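Local coordinates for protein dermonecrotic toxin (Pasteurella multocida, PDB 2EBF) that acts as a potent mitogen and induces bone resorption in atrophic rhinitis of pigs, its C-terminal region carrying a thiol protease-like catalytic triad, at residues K78-R81 and I82-N86; E486-E489 and K490-E494; P581-Q584 and S585-P588; A705-I708 and A709-R713. All blocks are in the same frame, centred on the assembly; numbering follows the deposited sequence.

Contact 1: K78-R81 and I82-N86; sequences KLQR and IHNSN
Leu79 and His83, one turn apart near the end of helix 70-84, illustrate how residues at i and i+4 share a helix face. Their side chains run alongside each other in the same direction, and Leu79 CD2 packs 3.6 Å from His83 CD2. The same ring carbon lies 3.3 Å from Leu79 O, which meets the imidazole at its edge, near the ring plane.

A second apolar pairing is looser: Ile82 CD1 lies 4.2 Å from Lys78 CG. With CG1 anti to the carbonyl carbon (chi1 -73°), the isoleucine also sets CG1 3.3 Å from Lys78 O.

Among the backbone bonds, His83 N reaches Leu79 O at 3.2 Å and Asn84 N reaches Gln80 O at 3.0 Å. In the last turn Asn84 N also makes a weak bond to Arg81 O.

Two polar ends find partners outside the segments. His83 NE2 bonds to Trp52 O, and Lys78 NZ forms a salt bridge with Glu97 of helix 88-108. The chemistry implies a helix end, within the membrane localization domain, that is held to its neighbours by the polar ends of Lys78 and His83, while Ile82 packs on Leu94, Met95 and Leu98 of helix 88-108.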
# COMPACT_ATOMS: atom_id res chain seq x y z
N LYS A 78 18.14 -13.73 18.27
CA LYS A 78 16.88 -13.55 17.55
C LYS A 78 15.83 -14.59 17.96
O LYS A 78 14.64 -14.26 18.08
CB LYS A 78 17.10 -13.58 16.03
CG LYS A 78 15.82 -13.23 15.25
CD LYS A 78 16.05 -12.21 14.16
CE LYS A 78 16.78 -11.00 14.68
NZ LYS A 78 16.55 -9.76 13.91
N LEU A 79 16.25 -15.82 18.19
CA LEU A 79 15.32 -16.85 18.66
C LEU A 79 14.73 -16.43 20.01
O LEU A 79 13.53 -16.59 20.25
CB LEU A 79 16.03 -18.19 18.81
CG LEU A 79 15.33 -19.49 18.36
CD1 LEU A 79 15.83 -20.68 19.14
CD2 LEU A 79 13.79 -19.42 18.32
N GLN A 80 15.57 -15.89 20.89
CA GLN A 80 15.10 -15.43 22.19
C GLN A 80 14.07 -14.31 22.05
O GLN A 80 13.04 -14.34 22.72
CB GLN A 80 16.25 -15.01 23.10
CG GLN A 80 15.79 -14.71 24.53
CD GLN A 80 15.08 -15.90 25.18
OE1 GLN A 80 13.85 -15.89 25.35
NE2 GLN A 80 15.84 -16.93 25.53
N ARG A 81 14.36 -13.33 21.19
CA ARG A 81 13.43 -12.22 20.93
C ARG A 81 12.08 -12.72 20.43
O ARG A 81 11.05 -12.17 20.81
CB ARG A 81 14.02 -11.22 19.92
CG ARG A 81 15.08 -10.28 20.50
CD ARG A 81 15.33 -9.08 19.57
NE ARG A 81 14.19 -8.16 19.53
CZ ARG A 81 13.95 -7.25 18.57
NH1 ARG A 81 14.78 -7.10 17.54
NH2 ARG A 81 12.87 -6.49 18.65
N ILE A 82 12.08 -13.76 19.59
CA ILE A 82 10.84 -14.35 19.07
C ILE A 82 9.99 -14.88 20.22
O ILE A 82 8.80 -14.57 20.32
CB ILE A 82 11.14 -15.45 18.03
CG1 ILE A 82 11.63 -14.81 16.73
CG2 ILE A 82 9.91 -16.34 17.76
CD1 ILE A 82 12.51 -15.70 15.93
N HIS A 83 10.62 -15.66 21.10
CA HIS A 83 9.93 -16.25 22.24
C HIS A 83 9.47 -15.23 23.28
O HIS A 83 8.51 -15.48 24.02
CB HIS A 83 10.79 -17.35 22.88
CG HIS A 83 10.80 -18.63 22.09
ND1 HIS A 83 9.79 -19.57 22.17
CD2 HIS A 83 11.69 -19.12 21.18
CE1 HIS A 83 10.05 -20.57 21.36
NE2 HIS A 83 11.20 -20.33 20.76
N ASN A 84 10.15 -14.08 23.33
CA ASN A 84 9.77 -12.98 24.23
C ASN A 84 8.74 -12.02 23.64
O ASN A 84 8.22 -11.16 24.35
CB ASN A 84 11.00 -12.19 24.68
CG ASN A 84 11.93 -13.00 25.57
OD1 ASN A 84 11.56 -14.07 26.09
ND2 ASN A 84 13.14 -12.49 25.76
N SER A 85 8.45 -12.17 22.35
CA SER A 85 7.59 -11.22 21.63
C SER A 85 6.09 -11.43 21.89
O SER A 85 5.54 -12.50 21.58
CB SER A 85 7.88 -11.29 20.12
OG SER A 85 7.08 -10.37 19.41
N ASN A 86 5.45 -10.41 22.43
CA ASN A 86 4.02 -10.46 22.74
C ASN A 86 3.16 -9.91 21.60
O ASN A 86 1.98 -10.25 21.48
CB ASN A 86 3.71 -9.70 24.04
CG ASN A 86 4.49 -10.23 25.24
OD1 ASN A 86 4.56 -11.44 25.48
ND2 ASN A 86 5.04 -9.31 26.03

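Contact 2: E486-E489 and K490-E494; sequences EAIE and KLDRE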
# COMPACT_ATOMS: atom_id res chain seq x y z
N GLU A 486 -0.15 13.01 -4.12
CA GLU A 486 0.29 14.38 -3.80
C GLU A 486 -0.64 15.43 -4.41
O GLU A 486 -1.00 16.41 -3.75
CB GLU A 486 1.74 14.62 -4.24
CG GLU A 486 2.32 16.00 -3.86
CD GLU A 486 2.59 16.16 -2.36
OE1 GLU A 486 2.23 15.26 -1.57
OE2 GLU A 486 3.16 17.20 -1.97
N ALA A 487 -1.04 15.23 -5.67
CA ALA A 487 -1.94 16.17 -6.35
C ALA A 487 -3.31 16.28 -5.67
O ALA A 487 -3.88 17.38 -5.59
CB ALA A 487 -2.09 15.82 -7.82
N ILE A 488 -3.85 15.16 -5.19
CA ILE A 488 -5.12 15.19 -4.46
C ILE A 488 -4.99 16.02 -3.19
O ILE A 488 -5.86 16.84 -2.88
CB ILE A 488 -5.61 13.77 -4.11
CG1 ILE A 488 -5.98 12.98 -5.38
CG2 ILE A 488 -6.81 13.83 -3.16
CD1 ILE A 488 -7.10 13.58 -6.18
N GLU A 489 -3.91 15.80 -2.45
CA GLU A 489 -3.70 16.51 -1.20
C GLU A 489 -3.52 18.00 -1.42
O GLU A 489 -4.02 18.81 -0.65
CB GLU A 489 -2.50 15.91 -0.46
CG GLU A 489 -2.19 16.48 0.93
CD GLU A 489 -3.35 16.38 1.92
OE1 GLU A 489 -3.49 17.31 2.74
OE2 GLU A 489 -4.12 15.39 1.89
N LYS A 490 -2.82 18.37 -2.49
CA LYS A 490 -2.32 19.73 -2.63
C LYS A 490 -3.07 20.61 -3.63
O LYS A 490 -2.99 21.83 -3.55
CB LYS A 490 -0.83 19.70 -2.97
CG LYS A 490 0.03 19.00 -1.93
CD LYS A 490 -0.03 19.74 -0.59
CE LYS A 490 0.64 18.97 0.53
NZ LYS A 490 2.11 19.08 0.47
N LEU A 491 -3.80 19.99 -4.55
CA LEU A 491 -4.39 20.74 -5.66
C LEU A 491 -5.90 20.91 -5.66
O LEU A 491 -6.38 22.01 -5.95
CB LEU A 491 -3.93 20.18 -7.02
CG LEU A 491 -2.44 20.32 -7.34
CD1 LEU A 491 -2.15 19.69 -8.69
CD2 LEU A 491 -1.96 21.78 -7.29
N ASP A 492 -6.67 19.87 -5.35
CA ASP A 492 -8.13 20.09 -5.33
C ASP A 492 -8.58 20.59 -3.96
O ASP A 492 -9.06 19.83 -3.11
CB ASP A 492 -8.98 18.96 -5.96
CG ASP A 492 -8.95 17.65 -5.18
OD1 ASP A 492 -9.77 16.76 -5.54
OD2 ASP A 492 -8.14 17.48 -4.24
N ARG A 493 -8.38 21.89 -3.77
CA ARG A 493 -8.68 22.58 -2.54
C ARG A 493 -9.45 23.84 -2.89
O ARG A 493 -9.24 24.44 -3.95
CB ARG A 493 -7.38 22.94 -1.80
CG ARG A 493 -6.60 21.72 -1.29
CD ARG A 493 -5.45 22.11 -0.36
NE ARG A 493 -4.27 22.56 -1.11
CZ ARG A 493 -3.10 22.88 -0.57
NH1 ARG A 493 -2.91 22.80 0.75
NH2 ARG A 493 -2.10 23.27 -1.35
N GLU A 494 -10.36 24.24 -2.00
CA GLU A 494 -11.18 25.44 -2.20
C GLU A 494 -10.31 26.68 -2.44
O GLU A 494 -9.25 26.84 -1.83
CB GLU A 494 -12.13 25.64 -1.02
CG GLU A 494 -11.45 25.99 0.32
CD GLU A 494 -11.53 27.47 0.66
OE1 GLU A 494 -10.47 28.09 0.95
OE2 GLU A 494 -12.66 28.02 0.66
O HOH W 1 4.91 17.86 0.01
O HOH W 2 -7.63 17.90 -1.14
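Ala487 O is gripped by two backbone N-H groups, strongly by Leu491 N at 2.8 Å and weakly by Lys490 N at 3.4 Å. This is the fraying C-terminal end of helix 473-490, the helical part of a beta-alpha-beta crossover that joins parallel strands 456-461 and 498-502 in the C2 domain. One step earlier the regular pattern still holds, Lys490 N bonding to Glu486 O.

Along the outer face, Glu486 and Lys490 form an i, i+4 salt bridge of 3.3 Å between OE2 and NZ. The ammonium comes from above the carboxylate, 39° out of its plane, and the lysine gets there by bending at chi2 (-63°) and again at chi4, which brings NZ back along the helix to Glu486. Water 1 supports the pair, donating to Glu486 OE2 at 2.7 Å and weakly accepting from Lys490 NZ.

Toward the interior, Ala487 CB touches Leu491 CD1 at 4.0 Å, while Ala487 also packs on Ile460 of strand 456-461 and Leu520 of helix 520-524.

Past the helix, Asp492 centres an inverse gamma turn. Its OD2 sits only 2.7 Å from Ile488 O, and because both are acceptors this closeness would probably favour a protonated carboxyl, although Lys525 forms a long, weak ion pair with OD1. Arg493 then folds back with one guanidinium face toward Glu489 O, and both NE and NH2 reach for Lys490 O in weak bonds, the NH2 nitrogen lying 2.8 Å from that oxygen.

Contact 3: P581-Q584 and S585-P588; sequences PTEQ and SRLP
Thr582 and Ser585 exchange a reciprocal pair of hydrogen bonds, the capping box that starts helix 583-591. Thr582 N donates to Ser585 OG at 2.7 Å, nearly straight (170°), and Ser585 N donates in return to Thr582 OG1 at 3.1 Å. Each hydroxyl is tucked between its own backbone N and carbonyl carbon (chi1 58° in the threonine), which points the threonine OG1 forward to Ser585 N and the serine OG back to Thr582 N. Two N-H groups at the start of the helix are thereby satisfied by side chains.

Next comes the salt bridge of Glu583 OE2 with Arg586 NH1, 3.0 Å long. The oxygen is met on its anti side, somewhat out of the carboxylate plane, and the two flat groups stand 56° apart, so this is a single-pronged contact. Both partners are shared: Glu583 OE1 pairs with Lys610, whereas Arg586 NH2 pairs with Glu707 and Asp693.

Around these charges, carbon atoms and backbone carbonyls pack together. The arginine chain, extended from CG to NE, passes over Thr582 O, with CG 3.1 Å from that oxygen. Pro581 lies across its far end, CG 3.9 Å from Arg586 NH2, and Pro581 O stands over one face of the guanidinium. Further along, Pro588 CD is 3.5 Å from Gln584 O where the helix kinks, since proline has no N-H to offer.

The implication is a helix start fixed twice, by neutral hydroxyl caps and by a buried arginine whose charge is probably balanced by several carboxylates of the C3 domain.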
# COMPACT_ATOMS: atom_id res chain seq x y z
N PRO A 581 -28.41 -8.47 27.30
CA PRO A 581 -29.05 -7.34 26.64
C PRO A 581 -30.52 -7.24 27.07
O PRO A 581 -31.13 -8.26 27.42
CB PRO A 581 -28.95 -7.68 25.15
CG PRO A 581 -28.65 -9.13 25.09
CD PRO A 581 -27.96 -9.50 26.35
N THR A 582 -31.05 -6.03 27.06
CA THR A 582 -32.44 -5.79 27.41
C THR A 582 -33.06 -4.90 26.35
O THR A 582 -32.36 -4.34 25.51
CB THR A 582 -32.58 -5.09 28.78
OG1 THR A 582 -31.86 -3.85 28.76
CG2 THR A 582 -32.06 -5.97 29.91
N GLU A 583 -34.38 -4.76 26.39
CA GLU A 583 -35.06 -3.85 25.49
C GLU A 583 -34.55 -2.42 25.70
O GLU A 583 -34.37 -1.68 24.73
CB GLU A 583 -36.58 -3.94 25.65
CG GLU A 583 -37.17 -5.24 25.08
CD GLU A 583 -37.09 -5.31 23.56
OE1 GLU A 583 -38.11 -5.00 22.91
OE2 GLU A 583 -36.01 -5.66 23.01
N GLN A 584 -34.27 -2.08 26.96
CA GLN A 584 -33.65 -0.80 27.30
C GLN A 584 -32.30 -0.59 26.61
O GLN A 584 -32.07 0.44 25.99
CB GLN A 584 -33.52 -0.64 28.83
CG GLN A 584 -32.95 0.71 29.26
CD GLN A 584 -32.99 0.95 30.76
OE1 GLN A 584 -33.38 2.03 31.22
NE2 GLN A 584 -32.57 -0.04 31.54
N SER A 585 -31.41 -1.59 26.70
CA SER A 585 -30.09 -1.50 26.09
C SER A 585 -30.16 -1.48 24.56
O SER A 585 -29.35 -0.83 23.90
CB SER A 585 -29.17 -2.64 26.57
OG SER A 585 -29.60 -3.91 26.08
N ARG A 586 -31.15 -2.19 24.02
CA ARG A 586 -31.35 -2.25 22.57
C ARG A 586 -31.93 -0.97 21.94
O ARG A 586 -31.79 -0.76 20.74
CB ARG A 586 -32.23 -3.44 22.20
CG ARG A 586 -31.65 -4.80 22.55
CD ARG A 586 -32.65 -5.91 22.24
NE ARG A 586 -32.21 -7.22 22.72
CZ ARG A 586 -32.86 -7.95 23.62
NH1 ARG A 586 -34.01 -7.53 24.16
NH2 ARG A 586 -32.38 -9.13 23.99
N LEU A 587 -32.59 -0.13 22.74
CA LEU A 587 -33.26 1.05 22.17
C LEU A 587 -32.33 1.96 21.35
O LEU A 587 -32.65 2.30 20.21
CB LEU A 587 -34.05 1.82 23.23
CG LEU A 587 -34.93 2.98 22.73
CD1 LEU A 587 -36.02 2.48 21.78
CD2 LEU A 587 -35.56 3.68 23.91
N PRO A 588 -31.17 2.36 21.92
CA PRO A 588 -30.21 3.15 21.12
C PRO A 588 -29.86 2.55 19.75
O PRO A 588 -29.79 3.27 18.76
CB PRO A 588 -28.97 3.21 22.01
CG PRO A 588 -29.53 3.14 23.39
CD PRO A 588 -30.67 2.17 23.30

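Contact 4: A705-I708 and A709-R713; sequences ALEI and AQRNR
A Schellman motif ends helix 701-711, and this contact, in the C3 domain, is its last two turns. The residue with positive phi is Arg713, whose N bonds to Gln710 O at 3.1 Å while the following N-H turns back to Ala709 O.

Before the turn, the carbonyl of Ile708 accepts two bonds from Asn712. Asn712 ND2 reaches Ile708 O at 2.9 Å and Asn712 N reaches it at 3.2 Å, from opposite faces of the carbonyl plane, so the side chain doubles the backbone link. Ile708 itself packs on Ile650 and Trp652 of strand 643-656.

On another face, Glu707 and Arg711 form an i, i+4 salt bridge, OE2 to NH1 at 2.9 Å; the same oxygen also pairs with Arg586 of helix 583-591. Toward Arg711 it uses its anti lone pair and lies 29° out of the guanidinium plane. Arg711 CD lies 3.5 Å from Glu707 CG, and the bend at chi3 (59°) then turns the guanidinium so that NH1 meets OE2; the aliphatic parts thus pack beside the charged groups. The guanidinium has further acceptors: NE bonds to Val688 O and NH2 to Phe687 O, which joins the helix to a loop beside the antiparallel sheet.

Leu706 and Gln710 pack closely. The leucine methyl sits over the face of the glutamine amide, with CD2 3.2 Å from Gln710 CD and nearly as close to NE2, at 3.3 Å.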
# COMPACT_ATOMS: atom_id res chain seq x y z
N ALA A 705 -26.80 -10.07 14.82
CA ALA A 705 -25.70 -11.05 14.73
C ALA A 705 -24.78 -10.94 15.93
O ALA A 705 -24.42 -11.96 16.54
CB ALA A 705 -24.91 -10.86 13.44
N LEU A 706 -24.41 -9.71 16.28
CA LEU A 706 -23.52 -9.46 17.41
C LEU A 706 -24.14 -9.97 18.71
O LEU A 706 -23.47 -10.64 19.50
CB LEU A 706 -23.18 -7.96 17.49
CG LEU A 706 -22.14 -7.49 18.52
CD1 LEU A 706 -21.61 -6.09 18.20
CD2 LEU A 706 -22.76 -7.45 19.84
N GLU A 707 -25.42 -9.66 18.93
CA GLU A 707 -26.11 -10.11 20.14
C GLU A 707 -26.13 -11.63 20.26
O GLU A 707 -25.82 -12.18 21.32
CB GLU A 707 -27.53 -9.56 20.22
CG GLU A 707 -28.37 -10.29 21.27
CD GLU A 707 -29.56 -9.51 21.79
OE1 GLU A 707 -29.64 -8.28 21.59
OE2 GLU A 707 -30.40 -10.14 22.45
N ILE A 708 -26.48 -12.31 19.17
CA ILE A 708 -26.53 -13.77 19.16
C ILE A 708 -25.14 -14.37 19.42
O ILE A 708 -25.01 -15.33 20.18
CB ILE A 708 -27.13 -14.29 17.81
CG1 ILE A 708 -28.58 -13.79 17.62
CG2 ILE A 708 -27.11 -15.80 17.77
CD1 ILE A 708 -29.58 -14.22 18.74
N ALA A 709 -24.11 -13.83 18.78
CA ALA A 709 -22.76 -14.34 18.97
C ALA A 709 -22.31 -14.17 20.43
O ALA A 709 -21.75 -15.09 21.02
CB ALA A 709 -21.78 -13.65 18.01
N GLN A 710 -22.58 -13.01 21.00
CA GLN A 710 -22.16 -12.71 22.37
C GLN A 710 -22.88 -13.58 23.39
O GLN A 710 -22.26 -14.16 24.30
CB GLN A 710 -22.35 -11.23 22.68
CG GLN A 710 -21.34 -10.33 21.98
CD GLN A 710 -21.46 -8.87 22.36
OE1 GLN A 710 -22.49 -8.42 22.87
NE2 GLN A 710 -20.39 -8.11 22.10
N ARG A 711 -24.20 -13.70 23.25
CA ARG A 711 -24.99 -14.50 24.19
C ARG A 711 -24.55 -15.95 24.20
O ARG A 711 -24.53 -16.61 25.26
CB ARG A 711 -26.49 -14.39 23.87
CG ARG A 711 -27.09 -13.07 24.31
CD ARG A 711 -28.44 -12.80 23.70
NE ARG A 711 -29.44 -13.82 24.01
CZ ARG A 711 -30.63 -13.88 23.42
NH1 ARG A 711 -30.95 -12.98 22.52
NH2 ARG A 711 -31.50 -14.83 23.74
N ASN A 712 -24.16 -16.43 23.03
CA ASN A 712 -23.76 -17.82 22.86
C ASN A 712 -22.27 -18.08 23.02
O ASN A 712 -21.81 -19.20 22.78
CB ASN A 712 -24.25 -18.33 21.51
CG ASN A 712 -25.74 -18.59 21.51
OD1 ASN A 712 -26.22 -19.52 22.16
ND2 ASN A 712 -26.48 -17.77 20.78
N ARG A 713 -21.52 -17.04 23.41
CA ARG A 713 -20.06 -17.12 23.55
C ARG A 713 -19.46 -17.79 22.30
O ARG A 713 -18.65 -18.71 22.40
CB ARG A 713 -19.67 -17.84 24.84
CG ARG A 713 -20.18 -17.12 26.12
CD ARG A 713 -19.84 -17.88 27.39
NE ARG A 713 -18.39 -17.91 27.61
CZ ARG A 713 -17.71 -16.97 28.25
NH1 ARG A 713 -18.33 -15.90 28.74
NH2 ARG A 713 -16.39 -17.08 28.40

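All four contacts are local, yet they sample three parts of the toxin. Contact 1, in the membrane localization domain, and contact 2, in the C2 domain, lie on opposite sides of the chain's centre, their centres 44 Å apart. Contacts 3 and 4 share the C3 domain, 14 Å between centres, and touch directly: Arg586 NH2 meets Glu707 OE2 at 2.7 Å, so one carboxylate oxygen ties helix 583-591 to helix 701-711, while Pro581 CG packs on Arg711 CD. Lys78 of contact 1 is about 11 Å from a bound glucose. The phosphonate lies at Gly624-Ser628, a pocket of the same C3 domain as contacts 3 and 4.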